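Local coordinates for protein folylpolyglutamate synthase/dihydrofolate synthase (Thermotoga maritima, PDB 1O5Z) that probably adds glutamate to dihydropteroate and to tetrahydrofolates, at the expense of ATP, in making folate and its polyglutamate forms, at residues Leu207-Arg212 / Ser229-Ile234. Numbering follows the deposited sequence.
Sequences LVTGER and SRMYVI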
loop_
_atom_site.group_PDB
_atom_site.type_symbol
_atom_site.label_atom_id
_atom_site.label_comp_id
_atom_site.label_asym_id
_atom_site.label_seq_id
_atom_site.Cartn_x
_atom_site.Cartn_y
_atom_site.Cartn_z
ATOM N N LEU A 207 13.375 7.096 14.732
ATOM C CA LEU A 207 12.109 7.372 14.058
ATOM C C LEU A 207 12.396 8.284 12.864
ATOM O O LEU A 207 13.111 9.312 13.002
ATOM C CB LEU A 207 11.147 8.109 14.998
ATOM C CG LEU A 207 10.003 8.889 14.315
ATOM C CD1 LEU A 207 9.026 7.896 13.613
ATOM C CD2 LEU A 207 9.285 9.765 15.329
ATOM N N VAL A 208 11.804 7.933 11.726
ATOM C CA VAL A 208 11.811 8.796 10.548
ATOM C C VAL A 208 10.400 9.217 10.165
ATOM O O VAL A 208 9.501 8.389 10.102
ATOM C CB VAL A 208 12.450 8.082 9.385
ATOM C CG1 VAL A 208 12.442 8.961 8.142
ATOM C CG2 VAL A 208 13.825 7.681 9.761
ATOM N N THR A 209 10.208 10.509 9.907
ATOM C CA THR A 209 8.913 11.017 9.450
ATOM C C THR A 209 8.934 12.027 8.291
ATOM O O THR A 209 9.817 12.911 8.180
ATOM C CB THR A 209 8.045 11.526 10.654
ATOM O OG1 THR A 209 6.717 11.886 10.205
ATOM C CG2 THR A 209 8.644 12.762 11.294
ATOM N N GLY A 210 7.929 11.862 7.425
ATOM C CA GLY A 210 7.658 12.790 6.328
ATOM C C GLY A 210 6.613 13.809 6.702
ATOM O O GLY A 210 6.094 14.512 5.842
ATOM N N GLU A 211 6.325 13.922 8.001
ATOM C CA GLU A 211 5.236 14.762 8.480
ATOM C C GLU A 211 5.779 16.154 8.749
ATOM O O GLU A 211 6.944 16.314 9.160
ATOM C CB GLU A 211 4.568 14.156 9.726
ATOM C CG GLU A 211 3.319 14.910 10.247
ATOM C CD GLU A 211 2.290 15.225 9.166
ATOM O OE1 GLU A 211 1.911 14.325 8.376
ATOM O OE2 GLU A 211 1.864 16.399 9.093
ATOM N N ARG A 212 4.929 17.139 8.455
ATOM C CA ARG A 212 5.213 18.534 8.662
ATOM C C ARG A 212 4.211 19.254 9.586
ATOM O O ARG A 212 4.525 20.329 10.068
ATOM C CB ARG A 212 5.241 19.247 7.318
ATOM C CG ARG A 212 6.345 18.824 6.356
ATOM C CD ARG A 212 6.443 19.825 5.228
ATOM N NE ARG A 212 7.533 19.607 4.280
ATOM C CZ ARG A 212 7.503 18.689 3.331
ATOM N NH1 ARG A 212 6.456 17.864 3.196
ATOM N NH2 ARG A 212 8.539 18.569 2.517
ATOM N N SER A 229 14.757 7.867 21.310
ATOM C CA SER A 229 14.814 7.563 19.887
ATOM C C SER A 229 15.238 8.795 19.125
ATOM O O SER A 229 14.630 9.862 19.243
ATOM C CB SER A 229 13.439 7.181 19.385
ATOM O OG SER A 229 12.987 6.014 20.038
ATOM N N ARG A 230 16.266 8.650 18.317
ATOM C CA ARG A 230 16.639 9.715 17.426
ATOM C C ARG A 230 15.583 9.852 16.327
ATOM O O ARG A 230 15.252 8.894 15.648
ATOM C CB ARG A 230 18.013 9.440 16.836
ATOM C CG ARG A 230 18.568 10.607 16.083
ATOM C CD ARG A 230 20.060 10.493 15.788
ATOM N NE ARG A 230 20.707 11.631 15.117
ATOM C CZ ARG A 230 20.132 12.762 14.611
ATOM N NH1 ARG A 230 18.801 13.052 14.636
ATOM N NH2 ARG A 230 20.958 13.643 14.028
ATOM N N MET A 231 15.095 11.073 16.156
ATOM C CA MET A 231 14.029 11.405 15.221
ATOM C C MET A 231 14.537 12.195 14.012
ATOM O O MET A 231 15.262 13.198 14.158
ATOM C CB MET A 231 13.002 12.264 15.958
ATOM C CG MET A 231 11.773 12.618 15.151
ATOM S SD MET A 231 10.571 13.367 16.270
ATOM C CE MET A 231 9.224 13.712 15.128
ATOM N N TYR A 232 14.128 11.781 12.824
ATOM C CA TYR A 232 14.502 12.522 11.634
ATOM C C TYR A 232 13.261 12.945 10.912
ATOM O O TYR A 232 12.343 12.145 10.703
ATOM C CB TYR A 232 15.304 11.666 10.685
ATOM C CG TYR A 232 16.517 11.016 11.257
ATOM C CD1 TYR A 232 16.400 9.801 11.937
ATOM C CD2 TYR A 232 17.799 11.592 11.085
ATOM C CE1 TYR A 232 17.525 9.159 12.443
ATOM C CE2 TYR A 232 18.940 10.965 11.572
ATOM C CZ TYR A 232 18.796 9.724 12.247
ATOM O OH TYR A 232 19.893 9.052 12.751
ATOM N N VAL A 233 13.262 14.184 10.484
ATOM C CA VAL A 233 12.067 14.834 10.020
ATOM C C VAL A 233 12.342 15.467 8.679
ATOM O O VAL A 233 13.317 16.187 8.520
ATOM C CB VAL A 233 11.687 15.934 11.006
ATOM C CG1 VAL A 233 10.475 16.735 10.492
ATOM C CG2 VAL A 233 11.435 15.354 12.389
ATOM N N ILE A 234 11.468 15.250 7.723
ATOM C CA ILE A 234 11.663 15.835 6.395
ATOM C C ILE A 234 11.878 17.345 6.453
ATOM O O ILE A 234 11.280 18.023 7.282
ATOM C CB ILE A 234 10.459 15.514 5.492
ATOM C CG1 ILE A 234 10.779 15.850 4.037
ATOM C CG2 ILE A 234 9.198 16.246 5.976
ATOM C CD1 ILE A 234 9.854 15.199 3.089
HETATM O O HOH W 1 8.617 18.364 8.695
#
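L207 and T209 supply every backbone bond by which strand 207-209 holds strand 231-233. L207 N gives its hydrogen to R230 O, Y232 N to L207 O at 2.7 Å, T209 N to Y232 O at 2.8 Å, and I234 N to T209 O, the pattern of parallel pairing. V208, whose backbone bonds run to S173 and I175 of the next strand, adds side-chain packing: its CG2 meets Y232 CD1 at 4.0 Å, obliquely to the ring. R230 NH1 lies over one face of that ring, 3.7 Å above its plane and toward the rim. On the other face of the sheet, L207 CD2 touches M231 CG at 3.8 Å, and the extended M231 chain carries CE on to T209 CG2, which also meets V233 CG2. With OG1 anti to the backbone N (chi1 -174°), T209 turns its hydroxyl from these methyls to accept from E211 N at 3.0 Å, closing an ST turn, and OG1 also bonds to I175 O. A valine in place of T209 would probably keep the methyl packing but leave E211 N and I175 O without this partner, loosening the turn. Beyond it, I234 CG2 sits 4.0 Å above the centre of the R212 guanidinium, which forms salt bridges with D235 and E274, while a water joins E211 O to I234 O. Helix 214-227, whose M220 meets T209 and M231, covers one face, and helix 271-286 packs on V208 and Y232. Together the strands and helix 214-227 illustrate the beta-alpha-beta crossover, here at the edge of the main sheet of the Mur ligase middle domain.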